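Local coordinates for glycerol uptake operon antiterminator-related protein (Thermotoga maritima, PDB 1VKF), which is probably a glycerol-3-phosphate-responsive regulator that lets transcription of glycerol uptake genes run past a terminator, at residues Val132-Gly137 / Arg150-Ala155; Lys15-Ala20 / Ser172-Ser177; Asp25-Ile30 / Lys53-Thr58; Arg119-Ile124 / Arg145-Arg150. All blocks are in the same frame, centred on the assembly; numbering follows the deposited sequence.

Interaction 1 (Val132-Gly137 / Arg150-Ala155); sequences VEVLPG and RTVIAA
The parallel strands 131-135 and 151-155 belong to one beta-alpha-beta crossover of a TIM barrel, and here Val132, Glu133 and Val134 pair with Val152, Ile153 and Ala154. Four backbone bonds join them: Val132 N to Thr151 O (2.9 Å), Ile153 N to Val132 O, Val134 N to Ile153 O (2.8 Å) and Ala155 N to Val134 O. Both valines of the first strand thus spend their N and O on this partner. On one face Val134 CG2 lies 3.7 Å from Val152 CG1; beta-branched residues suit an extended chain and fill this side compactly. The other face carries Glu133 and Ile153. With CG anti to the backbone N (chi1 -175°) and the chain extended beyond it, the Glu133 carboxylate reaches over Ala155, its OE2 3.5 Å from Ala155 CB, while OE1 forms a salt bridge with Arg108. Replacing Glu133 by an alanine would probably leave the Arg108 charge without its mate and open a gap over Ala155. At the strand end, a cis peptide before Pro136 turns the chain back, and side-chain-free Gly137 brings its CA within 4.0 Å of Ala154 CB. Helix 140-144 covers the valine face through Ala140, Val143 and Ala144, while strands 105-110 and 173-176 flank the pair in the barrel wall.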
loop_
_atom_site.group_PDB
_atom_site.type_symbol
_atom_site.label_atom_id
_atom_site.label_comp_id
_atom_site.label_asym_id
_atom_site.label_seq_id
_atom_site.Cartn_x
_atom_site.Cartn_y
_atom_site.Cartn_z
ATOM N N VAL A 132 2.589 4.153 6.513
ATOM C CA VAL A 132 1.152 4.314 6.494
ATOM C C VAL A 132 0.723 4.769 5.097
ATOM O O VAL A 132 1.381 5.633 4.528
ATOM C CB VAL A 132 0.690 5.414 7.513
ATOM C CG1 VAL A 132 -0.798 5.499 7.499
ATOM C CG2 VAL A 132 1.176 5.118 8.902
ATOM N N GLU A 133 -0.352 4.202 4.575
ATOM C CA GLU A 133 -1.006 4.665 3.353
ATOM C C GLU A 133 -2.257 5.450 3.699
ATOM O O GLU A 133 -3.210 4.910 4.261
ATOM C CB GLU A 133 -1.326 3.516 2.416
ATOM C CG GLU A 133 -1.905 3.962 1.055
ATOM C CD GLU A 133 -2.224 2.785 0.163
ATOM O OE1 GLU A 133 -3.112 2.015 0.536
ATOM O OE2 GLU A 133 -1.607 2.685 -0.906
ATOM N N VAL A 134 -2.235 6.716 3.349
ATOM C CA VAL A 134 -3.340 7.639 3.687
ATOM C C VAL A 134 -4.201 7.875 2.475
ATOM O O VAL A 134 -3.717 8.271 1.413
ATOM C CB VAL A 134 -2.823 8.959 4.214
ATOM C CG1 VAL A 134 -3.990 9.920 4.452
ATOM C CG2 VAL A 134 -1.988 8.748 5.475
ATOM N N LEU A 135 -5.506 7.687 2.657
ATOM C CA LEU A 135 -6.501 7.910 1.619
ATOM C C LEU A 135 -7.582 8.909 2.096
ATOM O O LEU A 135 -7.921 8.902 3.287
ATOM C CB LEU A 135 -7.193 6.616 1.229
ATOM C CG LEU A 135 -6.298 5.436 0.786
ATOM C CD1 LEU A 135 -5.996 4.524 1.914
ATOM C CD2 LEU A 135 -7.047 4.718 -0.340
ATOM N N PRO A 136 -8.111 9.743 1.200
ATOM C CA PRO A 136 -7.626 9.909 -0.184
ATOM C C PRO A 136 -6.336 10.745 -0.204
ATOM O O PRO A 136 -5.884 11.316 0.812
ATOM C CB PRO A 136 -8.757 10.681 -0.857
ATOM C CG PRO A 136 -9.332 11.554 0.291
ATOM C CD PRO A 136 -9.199 10.687 1.494
ATOM N N GLY A 137 -5.701 10.839 -1.366
ATOM C CA GLY A 137 -4.394 11.421 -1.453
ATOM C C GLY A 137 -4.294 12.910 -1.098
ATOM O O GLY A 137 -3.282 13.331 -0.544
ATOM N N ARG A 150 7.498 9.375 10.092
ATOM C CA ARG A 150 6.896 8.167 9.540
ATOM C C ARG A 150 6.731 8.359 8.052
ATOM O O ARG A 150 6.583 9.485 7.585
ATOM C CB ARG A 150 5.583 7.817 10.245
ATOM C CG ARG A 150 5.830 7.595 11.763
ATOM C CD ARG A 150 4.606 7.365 12.563
ATOM N NE ARG A 150 4.887 7.577 13.985
ATOM C CZ ARG A 150 5.149 6.620 14.866
ATOM N NH1 ARG A 150 5.220 5.345 14.524
ATOM N NH2 ARG A 150 5.383 6.966 16.118
ATOM N N THR A 151 6.809 7.257 7.315
ATOM C CA THR A 151 6.641 7.262 5.866
ATOM C C THR A 151 5.173 7.258 5.528
ATOM O O THR A 151 4.445 6.382 5.983
ATOM C CB THR A 151 7.296 6.029 5.281
ATOM O OG1 THR A 151 8.681 6.035 5.606
ATOM C CG2 THR A 151 7.282 6.073 3.769
ATOM N N VAL A 152 4.722 8.250 4.765
ATOM C CA VAL A 152 3.354 8.287 4.274
ATOM C C VAL A 152 3.320 8.054 2.750
ATOM O O VAL A 152 4.050 8.683 1.984
ATOM C CB VAL A 152 2.653 9.622 4.639
ATOM C CG1 VAL A 152 1.245 9.694 4.010
ATOM C CG2 VAL A 152 2.591 9.783 6.154
ATOM N N ILE A 153 2.478 7.118 2.334
ATOM C CA ILE A 153 2.135 6.919 0.948
ATOM C C ILE A 153 0.728 7.430 0.770
ATOM O O ILE A 153 -0.196 7.029 1.491
ATOM C CB ILE A 153 2.192 5.434 0.610
ATOM C CG1 ILE A 153 3.580 4.876 0.832
ATOM C CG2 ILE A 153 1.703 5.197 -0.849
ATOM C CD1 ILE A 153 3.607 3.388 0.999
ATOM N N ALA A 154 0.553 8.324 -0.183
ATOM C CA ALA A 154 -0.750 8.836 -0.504
ATOM C C ALA A 154 -1.423 7.941 -1.501
ATOM O O ALA A 154 -0.793 7.437 -2.399
ATOM C CB ALA A 154 -0.632 10.215 -1.069
ATOM N N ALA A 155 -2.718 7.747 -1.346
ATOM C CA ALA A 155 -3.475 7.038 -2.386
ATOM C C ALA A 155 -4.906 7.473 -2.455
ATOM O O ALA A 155 -5.540 7.758 -1.434
ATOM C CB ALA A 155 -3.391 5.486 -2.101
#

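Interaction 2 (Lys15-Ala20 / Ser172-Ser177); sequences KGIIAA and SAISTS
Thr176 O is held by two donors: Ala20 N, at 2.9 Å and well above the carbonyl plane, and the indole NE1 of Trp182. Further back four more backbone bonds join the strands, the shortest from Ile18 N to Ile174 O at 2.8 Å, the others from Gly16 N to Ser172 O, Ile174 N to Gly16 O and Thr176 N to Ile18 O. Gly16 has a positive phi, which a residue without a side chain adopts easily, and its O sits 3.2 Å from Ala173 CB. On the face shared with Ala173 and Ser175, Ile18 CD1 reaches Ala173 CB at 3.7 Å, a small residue leaving room for a large one. On the other face Ile17 lies alongside Ile174, and its CG2 meets Thr176 CG2 at 3.8 Å. A chi1 of 171° swings Ser175 OG away from its own backbone N, to 3.5 Å from Ala20 CB; it bonds a citrate, as does Ser177 OG, and the citrate probably came from the crystallisation liquor but may mark a pocket. This pairing of the first and last strands closes the barrel, with strands 34-41 and 151-155 flanking the pair in the wall and helix 179-182 packed on Ile17, Ala19 and Thr176.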
loop_
_atom_site.group_PDB
_atom_site.type_symbol
_atom_site.label_atom_id
_atom_site.label_comp_id
_atom_site.label_asym_id
_atom_site.label_seq_id
_atom_site.Cartn_x
_atom_site.Cartn_y
_atom_site.Cartn_z
ATOM N N LYS A 15 9.222 5.807 -2.670
ATOM C CA LYS A 15 9.544 7.151 -3.131
ATOM C C LYS A 15 8.959 7.326 -4.523
ATOM O O LYS A 15 9.103 6.439 -5.360
ATOM C CB LYS A 15 11.066 7.352 -3.168
ATOM C CG LYS A 15 11.489 8.824 -3.417
ATOM C CD LYS A 15 11.032 9.766 -2.283
ATOM C CE LYS A 15 11.405 11.241 -2.561
ATOM N NZ LYS A 15 10.874 12.170 -1.517
ATOM N N GLY A 16 8.309 8.455 -4.782
ATOM C CA GLY A 16 7.684 8.698 -6.073
ATOM C C GLY A 16 6.426 7.921 -6.320
ATOM O O GLY A 16 5.601 7.746 -5.420
ATOM N N ILE A 17 6.231 7.483 -7.561
ATOM C CA ILE A 17 5.026 6.810 -7.919
ATOM C C ILE A 17 5.192 5.286 -7.717
ATOM O O ILE A 17 6.195 4.706 -8.114
ATOM C CB ILE A 17 4.700 7.134 -9.369
ATOM C CG1 ILE A 17 4.516 8.651 -9.526
ATOM C CG2 ILE A 17 3.499 6.374 -9.829
ATOM C CD1 ILE A 17 3.399 9.216 -8.734
ATOM N N ILE A 18 4.222 4.715 -7.040
ATOM C CA ILE A 18 4.034 3.263 -6.832
ATOM C C ILE A 18 2.912 2.792 -7.754
ATOM O O ILE A 18 1.858 3.443 -7.876
ATOM C CB ILE A 18 3.665 2.978 -5.344
ATOM C CG1 ILE A 18 4.848 3.269 -4.497
ATOM C CG2 ILE A 18 3.159 1.540 -5.164
ATOM C CD1 ILE A 18 4.563 3.339 -2.995
ATOM N N ALA A 19 3.121 1.674 -8.426
ATOM C CA ALA A 19 2.140 1.166 -9.372
ATOM C C ALA A 19 1.115 0.320 -8.639
ATOM O O ALA A 19 1.443 -0.745 -8.156
ATOM C CB ALA A 19 2.805 0.336 -10.472
ATOM N N ALA A 20 -0.126 0.775 -8.682
ATOM C CA ALA A 20 -1.282 0.018 -8.173
ATOM C C ALA A 20 -1.888 -0.796 -9.332
ATOM O O ALA A 20 -2.201 -0.250 -10.429
ATOM C CB ALA A 20 -2.314 0.973 -7.594
ATOM N N SER A 172 6.104 10.706 0.929
ATOM C CA SER A 172 7.167 9.981 0.250
ATOM C C SER A 172 6.758 9.505 -1.117
ATOM O O SER A 172 7.551 9.577 -2.048
ATOM C CB SER A 172 7.598 8.777 1.064
ATOM O OG SER A 172 8.229 9.228 2.235
ATOM N N ALA A 173 5.533 9.006 -1.213
ATOM C CA ALA A 173 5.089 8.327 -2.435
ATOM C C ALA A 173 3.597 8.417 -2.655
ATOM O O ALA A 173 2.851 8.755 -1.772
ATOM C CB ALA A 173 5.509 6.877 -2.340
ATOM N N ILE A 174 3.163 8.091 -3.862
ATOM C CA ILE A 174 1.761 7.938 -4.201
ATOM C C ILE A 174 1.530 6.609 -4.911
ATOM O O ILE A 174 2.231 6.301 -5.857
ATOM C CB ILE A 174 1.327 9.041 -5.218
ATOM C CG1 ILE A 174 1.446 10.438 -4.612
ATOM C CG2 ILE A 174 -0.067 8.766 -5.718
ATOM C CD1 ILE A 174 1.312 11.565 -5.636
ATOM N N SER A 175 0.546 5.854 -4.457
ATOM C CA SER A 175 0.111 4.653 -5.085
ATOM C C SER A 175 -1.015 4.996 -6.039
ATOM O O SER A 175 -2.022 5.575 -5.657
ATOM C CB SER A 175 -0.360 3.602 -4.071
ATOM O OG SER A 175 -0.981 2.508 -4.784
ATOM N N THR A 176 -0.871 4.612 -7.308
ATOM C CA THR A 176 -1.895 4.891 -8.336
ATOM C C THR A 176 -1.844 3.893 -9.467
ATOM O O THR A 176 -0.768 3.342 -9.771
ATOM C CB THR A 176 -1.649 6.318 -8.937
ATOM O OG1 THR A 176 -2.554 6.595 -10.026
ATOM C CG2 THR A 176 -0.237 6.444 -9.497
ATOM N N SER A 177 -2.993 3.652 -10.088
ATOM C CA SER A 177 -3.078 2.753 -11.281
ATOM C C SER A 177 -2.979 3.545 -12.597
ATOM O O SER A 177 -3.058 2.966 -13.706
ATOM C CB SER A 177 -4.345 1.885 -11.271
ATOM O OG SER A 177 -5.516 2.665 -11.484
#

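Interaction 3 (Asp25-Ile30 / Lys53-Thr58); sequences DSIGEI and KDRGKT
The Arg55 guanidinium meets the loop 25-30 by its edge: Gly28 O lies almost exactly in its plane, 2.7 Å from Arg55 NH1, in a nearly straight bond (176° at the hydrogen). Water 1 is also at the edge, accepting from Gly28 N and, weakly, from Arg55 NH2. Ile27 CG2 and Ile30 CD1 approach the group obliquely, each 3.8 Å from Arg55 NH1. A second bridge runs through water 2, which accepts from Arg55 NH1 and from Ile30 N, so that NH1 grips the loop both directly and through solvent. An arginine suits this exposed place because its several N-H groups can serve a carbonyl and waters together. The loop links the neighbouring barrel strands 16-21 and 34-41, and Arg55 stands where helix 45-54 gives way to strand 58-62. That helix ends in a Schellman motif, with Gly56 taking the positive phi and its N bonded to Lys53 O. Just beyond, Lys57 folds back at chi2 (-48°), which brings its NZ to Ile30 O at 2.7 Å; the same ammonium bonds Pro32 O. The aliphatic part of Lys57 is used too, its CE lying 4.1 Å from Ile30 CG2. Lys53 NZ bonds Lys57 O at 3.0 Å and forms a salt bridge with Asp85. The Ile30 side chain also packs on Ala19 and Leu21 of strand 16-21.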
loop_
_atom_site.group_PDB
_atom_site.type_symbol
_atom_site.label_atom_id
_atom_site.label_comp_id
_atom_site.label_asym_id
_atom_site.label_seq_id
_atom_site.Cartn_x
_atom_site.Cartn_y
_atom_site.Cartn_z
ATOM N N ASP A 25 -4.876 -9.247 -16.114
ATOM C CA ASP A 25 -5.101 -9.785 -17.463
ATOM C C ASP A 25 -4.376 -8.874 -18.442
ATOM O O ASP A 25 -3.519 -9.340 -19.192
ATOM C CB ASP A 25 -6.596 -9.907 -17.790
ATOM C CG ASP A 25 -6.867 -10.741 -19.068
ATOM O OD1 ASP A 25 -6.093 -10.644 -20.050
ATOM O OD2 ASP A 25 -7.843 -11.516 -19.191
ATOM N N SER A 26 -4.696 -7.584 -18.419
ATOM C CA SER A 26 -4.058 -6.630 -19.324
ATOM C C SER A 26 -3.203 -5.752 -18.448
ATOM O O SER A 26 -3.739 -5.022 -17.614
ATOM C CB SER A 26 -5.092 -5.789 -20.086
ATOM O OG SER A 26 -6.001 -6.608 -20.804
ATOM N N ILE A 27 -1.880 -5.853 -18.605
ATOM C CA ILE A 27 -0.957 -5.180 -17.713
ATOM C C ILE A 27 -0.121 -4.141 -18.432
ATOM O O ILE A 27 -0.061 -3.013 -17.974
ATOM C CB ILE A 27 -0.041 -6.196 -17.022
ATOM C CG1 ILE A 27 -0.880 -7.249 -16.275
ATOM C CG2 ILE A 27 0.868 -5.508 -16.052
ATOM C CD1 ILE A 27 -0.038 -8.359 -15.642
ATOM N N GLY A 28 0.547 -4.511 -19.526
ATOM C CA GLY A 28 1.436 -3.585 -20.208
ATOM C C GLY A 28 2.699 -3.304 -19.402
ATOM O O GLY A 28 2.991 -4.039 -18.460
ATOM N N GLU A 29 3.442 -2.260 -19.762
ATOM C CA GLU A 29 4.667 -1.892 -19.070
ATOM C C GLU A 29 4.332 -1.292 -17.724
ATOM O O GLU A 29 3.408 -0.492 -17.598
ATOM C CB GLU A 29 5.475 -0.868 -19.887
ATOM C CG GLU A 29 6.735 -0.354 -19.208
ATOM C CD GLU A 29 7.785 -1.458 -19.020
ATOM O OE1 GLU A 29 7.692 -2.461 -19.746
ATOM O OE2 GLU A 29 8.713 -1.321 -18.183
ATOM N N ILE A 30 5.114 -1.658 -16.715
ATOM C CA ILE A 30 5.002 -1.081 -15.387
ATOM C C ILE A 30 6.319 -0.394 -15.078
ATOM O O ILE A 30 7.342 -1.061 -14.782
ATOM C CB ILE A 30 4.672 -2.174 -14.309
ATOM C CG1 ILE A 30 3.374 -2.916 -14.645
ATOM C CG2 ILE A 30 4.618 -1.523 -12.920
ATOM C CD1 ILE A 30 3.126 -4.203 -13.811
ATOM N N LYS A 53 7.054 -10.422 -9.876
ATOM C CA LYS A 53 8.410 -10.603 -9.356
ATOM C C LYS A 53 9.382 -10.848 -10.525
ATOM O O LYS A 53 10.511 -10.417 -10.485
ATOM C CB LYS A 53 8.478 -11.741 -8.327
ATOM C CG LYS A 53 7.714 -11.448 -6.974
ATOM C CD LYS A 53 8.245 -10.228 -6.211
ATOM C CE LYS A 53 9.731 -10.403 -5.823
ATOM N NZ LYS A 53 10.396 -9.148 -5.231
ATOM N N ASP A 54 8.920 -11.520 -11.564
ATOM C CA ASP A 54 9.724 -11.773 -12.770
ATOM C C ASP A 54 10.114 -10.445 -13.466
ATOM O O ASP A 54 11.165 -10.391 -14.136
ATOM C CB ASP A 54 8.966 -12.664 -13.742
ATOM C CG ASP A 54 9.112 -14.180 -13.415
ATOM O OD1 ASP A 54 9.860 -14.540 -12.466
ATOM O OD2 ASP A 54 8.536 -15.069 -14.053
ATOM N N ARG A 55 9.264 -9.440 -13.352
ATOM C CA ARG A 55 9.529 -8.087 -13.878
ATOM C C ARG A 55 10.454 -7.289 -12.977
ATOM O O ARG A 55 10.725 -6.130 -13.255
ATOM C CB ARG A 55 8.262 -7.331 -14.135
ATOM C CG ARG A 55 7.478 -7.807 -15.333
ATOM C CD ARG A 55 6.143 -7.254 -15.403
ATOM N NE ARG A 55 5.329 -7.755 -16.515
ATOM C CZ ARG A 55 4.563 -6.968 -17.260
ATOM N NH1 ARG A 55 4.570 -5.667 -17.055
ATOM N NH2 ARG A 55 3.809 -7.472 -18.221
ATOM N N GLY A 56 10.937 -7.890 -11.897
ATOM C CA GLY A 56 11.890 -7.243 -11.025
ATOM C C GLY A 56 11.271 -6.274 -10.024
ATOM O O GLY A 56 11.955 -5.442 -9.471
ATOM N N LYS A 57 9.966 -6.374 -9.809
ATOM C CA LYS A 57 9.267 -5.476 -8.903
ATOM C C LYS A 57 9.298 -5.963 -7.458
ATOM O O LYS A 57 9.326 -7.164 -7.199
ATOM C CB LYS A 57 7.831 -5.335 -9.325
ATOM C CG LYS A 57 7.621 -4.888 -10.780
ATOM C CD LYS A 57 8.451 -3.700 -11.209
ATOM C CE LYS A 57 8.312 -3.290 -12.687
ATOM N NZ LYS A 57 9.122 -2.095 -12.990
ATOM N N THR A 58 9.256 -5.016 -6.549
ATOM C CA THR A 58 8.915 -5.268 -5.159
ATOM C C THR A 58 7.412 -5.183 -5.072
ATOM O O THR A 58 6.815 -4.176 -5.505
ATOM C CB THR A 58 9.559 -4.190 -4.262
ATOM O OG1 THR A 58 10.973 -4.309 -4.341
ATOM C CG2 THR A 58 9.220 -4.389 -2.765
HETATM O O HOH W 1 1.371 -7.375 -20.284
HETATM O O HOH W 2 6.954 -4.106 -16.485
#

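Interaction 4 (Arg119-Ile124 / Arg145-Arg150); sequences RGIEQI and RKIPGR
Ile121 comes first along the helix to touch the loop 145-150: its CD1 lies 3.7 Å from Lys146 CB, and its CG1 is 4.0 Å from Ile147 CG2. Lys146 offers only the base of its chain here, while the rest turns off toward its amino end, a division that fits a lysine at an exposed edge. Three residues on, and so on the same side of the helix, Ile124 reaches in two directions. Its CD1 meets Ile147 CD1 at 4.2 Å, the two side chains standing roughly perpendicular, while its CG2 sits 3.4 Å from Arg150 CD and over one face of the Arg150 guanidinium. Helix 114-127 thereby packs on the link from helix 140-144 to strand 151-155, on the outside of the TIM barrel. The link is shaped by a type II turn from Ile147 to Arg150, closed by Arg150 N to Ile147 O at 3.1 Å; Pro148 and Gly149 occupy its corners, and the positive phi of Gly149 (89°) would jam a side chain against the preceding carbonyl. Ile147 CG1 stands between its backbone N and carbonyl carbon (chi1 51°), leaving CG2 to face Ile121. Arg150 runs past Ile124 in the opposite direction, and its NH1 bonds Val129 O. With a serine in place of Arg150, Val129 O would probably lose its donor and Ile124 CG2 its flat cover.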
loop_
_atom_site.group_PDB
_atom_site.type_symbol
_atom_site.label_atom_id
_atom_site.label_comp_id
_atom_site.label_asym_id
_atom_site.label_seq_id
_atom_site.Cartn_x
_atom_site.Cartn_y
_atom_site.Cartn_z
ATOM N N ARG A 119 -7.707 9.477 15.974
ATOM C CA ARG A 119 -7.701 8.052 16.339
ATOM C C ARG A 119 -6.624 7.278 15.584
ATOM O O ARG A 119 -5.982 6.413 16.127
ATOM C CB ARG A 119 -9.046 7.392 16.027
ATOM C CG ARG A 119 -10.210 7.794 16.861
ATOM C CD ARG A 119 -11.398 6.849 16.678
ATOM N NE ARG A 119 -11.905 6.830 15.295
ATOM C CZ ARG A 119 -12.830 7.671 14.802
ATOM N NH1 ARG A 119 -13.371 8.621 15.559
ATOM N NH2 ARG A 119 -13.216 7.557 13.533
ATOM N N GLY A 120 -6.460 7.560 14.307
ATOM C CA GLY A 120 -5.487 6.904 13.485
ATOM C C GLY A 120 -4.086 7.200 13.973
ATOM O O GLY A 120 -3.239 6.316 14.005
ATOM N N ILE A 121 -3.831 8.438 14.354
ATOM C CA ILE A 121 -2.510 8.809 14.821
ATOM C C ILE A 121 -2.220 8.104 16.159
ATOM O O ILE A 121 -1.124 7.605 16.380
ATOM C CB ILE A 121 -2.376 10.339 14.960
ATOM C CG1 ILE A 121 -2.352 11.012 13.602
ATOM C CG2 ILE A 121 -1.107 10.705 15.747
ATOM C CD1 ILE A 121 -2.521 12.533 13.744
ATOM N N GLU A 122 -3.225 8.031 17.023
ATOM C CA GLU A 122 -3.086 7.297 18.278
ATOM C C GLU A 122 -2.743 5.836 18.008
ATOM O O GLU A 122 -1.835 5.263 18.613
ATOM C CB GLU A 122 -4.379 7.350 19.083
ATOM C CG GLU A 122 -4.198 6.863 20.515
ATOM N N GLN A 123 -3.485 5.217 17.099
ATOM C CA GLN A 123 -3.195 3.849 16.693
ATOM C C GLN A 123 -1.781 3.687 16.114
ATOM O O GLN A 123 -1.083 2.738 16.447
ATOM C CB GLN A 123 -4.228 3.413 15.673
ATOM C CG GLN A 123 -4.065 2.006 15.200
ATOM C CD GLN A 123 -5.387 1.336 14.916
ATOM O OE1 GLN A 123 -5.904 1.454 13.806
ATOM N NE2 GLN A 123 -5.925 0.598 15.906
ATOM N N ILE A 124 -1.355 4.604 15.238
ATOM C CA ILE A 124 -0.008 4.560 14.658
ATOM C C ILE A 124 1.077 4.591 15.729
ATOM O O ILE A 124 2.035 3.820 15.691
ATOM C CB ILE A 124 0.176 5.705 13.659
ATOM C CG1 ILE A 124 -0.551 5.353 12.345
ATOM C CG2 ILE A 124 1.647 5.969 13.360
ATOM C CD1 ILE A 124 -0.854 6.540 11.479
ATOM N N ARG A 145 2.136 15.767 8.095
ATOM C CA ARG A 145 2.682 16.818 8.981
ATOM C C ARG A 145 2.499 16.505 10.457
ATOM O O ARG A 145 3.253 17.034 11.307
ATOM C CB ARG A 145 2.040 18.172 8.654
ATOM C CG ARG A 145 2.573 18.802 7.367
ATOM C CD ARG A 145 2.104 20.245 7.102
ATOM N NE ARG A 145 0.755 20.338 6.512
ATOM C CZ ARG A 145 0.465 20.434 5.199
ATOM N NH1 ARG A 145 1.415 20.439 4.263
ATOM N NH2 ARG A 145 -0.804 20.525 4.818
ATOM N N LYS A 146 1.498 15.684 10.781
ATOM C CA LYS A 146 1.214 15.297 12.169
ATOM C C LYS A 146 1.990 14.078 12.649
ATOM O O LYS A 146 2.001 13.791 13.847
ATOM C CB LYS A 146 -0.289 15.070 12.354
ATOM C CG LYS A 146 -1.159 16.258 11.907
ATOM C CD LYS A 146 -1.556 17.198 13.026
ATOM C CE LYS A 146 -2.444 18.374 12.518
ATOM N NZ LYS A 146 -3.727 18.509 13.240
ATOM N N ILE A 147 2.615 13.345 11.720
ATOM C CA ILE A 147 3.398 12.155 12.048
ATOM C C ILE A 147 4.790 12.228 11.437
ATOM O O ILE A 147 5.208 11.324 10.710
ATOM C CB ILE A 147 2.652 10.855 11.666
ATOM C CG1 ILE A 147 2.135 10.869 10.208
ATOM C CG2 ILE A 147 1.488 10.630 12.638
ATOM C CD1 ILE A 147 1.446 9.605 9.818
ATOM N N PRO A 148 5.530 13.286 11.764
ATOM C CA PRO A 148 6.886 13.453 11.229
ATOM C C PRO A 148 7.754 12.261 11.643
ATOM O O PRO A 148 7.562 11.679 12.716
ATOM C CB PRO A 148 7.370 14.770 11.865
ATOM C CG PRO A 148 6.459 15.029 13.007
ATOM C CD PRO A 148 5.167 14.373 12.698
ATOM N N GLY A 149 8.658 11.860 10.773
ATOM C CA GLY A 149 9.417 10.640 10.984
ATOM C C GLY A 149 8.777 9.359 10.436
ATOM O O GLY A 149 9.437 8.327 10.360
ATOM N N ARG A 150 7.498 9.375 10.092
ATOM C CA ARG A 150 6.896 8.167 9.540
ATOM C C ARG A 150 6.731 8.359 8.052
ATOM O O ARG A 150 6.583 9.485 7.585
ATOM C CB ARG A 150 5.583 7.817 10.245
ATOM C CG ARG A 150 5.830 7.595 11.763
ATOM C CD ARG A 150 4.606 7.365 12.563
ATOM N NE ARG A 150 4.887 7.577 13.985
ATOM C CZ ARG A 150 5.149 6.620 14.866
ATOM N NH1 ARG A 150 5.220 5.345 14.524
ATOM N NH2 ARG A 150 5.383 6.966 16.118
#

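Overall arrangement
The four contacts are spread around one TIM barrel. Interactions 1 and 2, with centres 10 Å apart, join strands of the same curled parallel sheet and meet where strand 151-155 adjoins strand 173-176. Interaction 2 pairs the chain's beginning with its end. Between those ends interaction 3 comes first, touching interaction 2 through Ile30 on Ala19; the segments of interactions 4 and 1 then alternate along the chain, sharing Arg150, with Ile124 packed on Val132 and Ile147 on Val152. Interactions 3 and 4, their centres about 32 Å apart, lie on opposite sides of the chain's centre. The strand pairs thus build the closed wall, while the other two contacts pack connecting segments outside it.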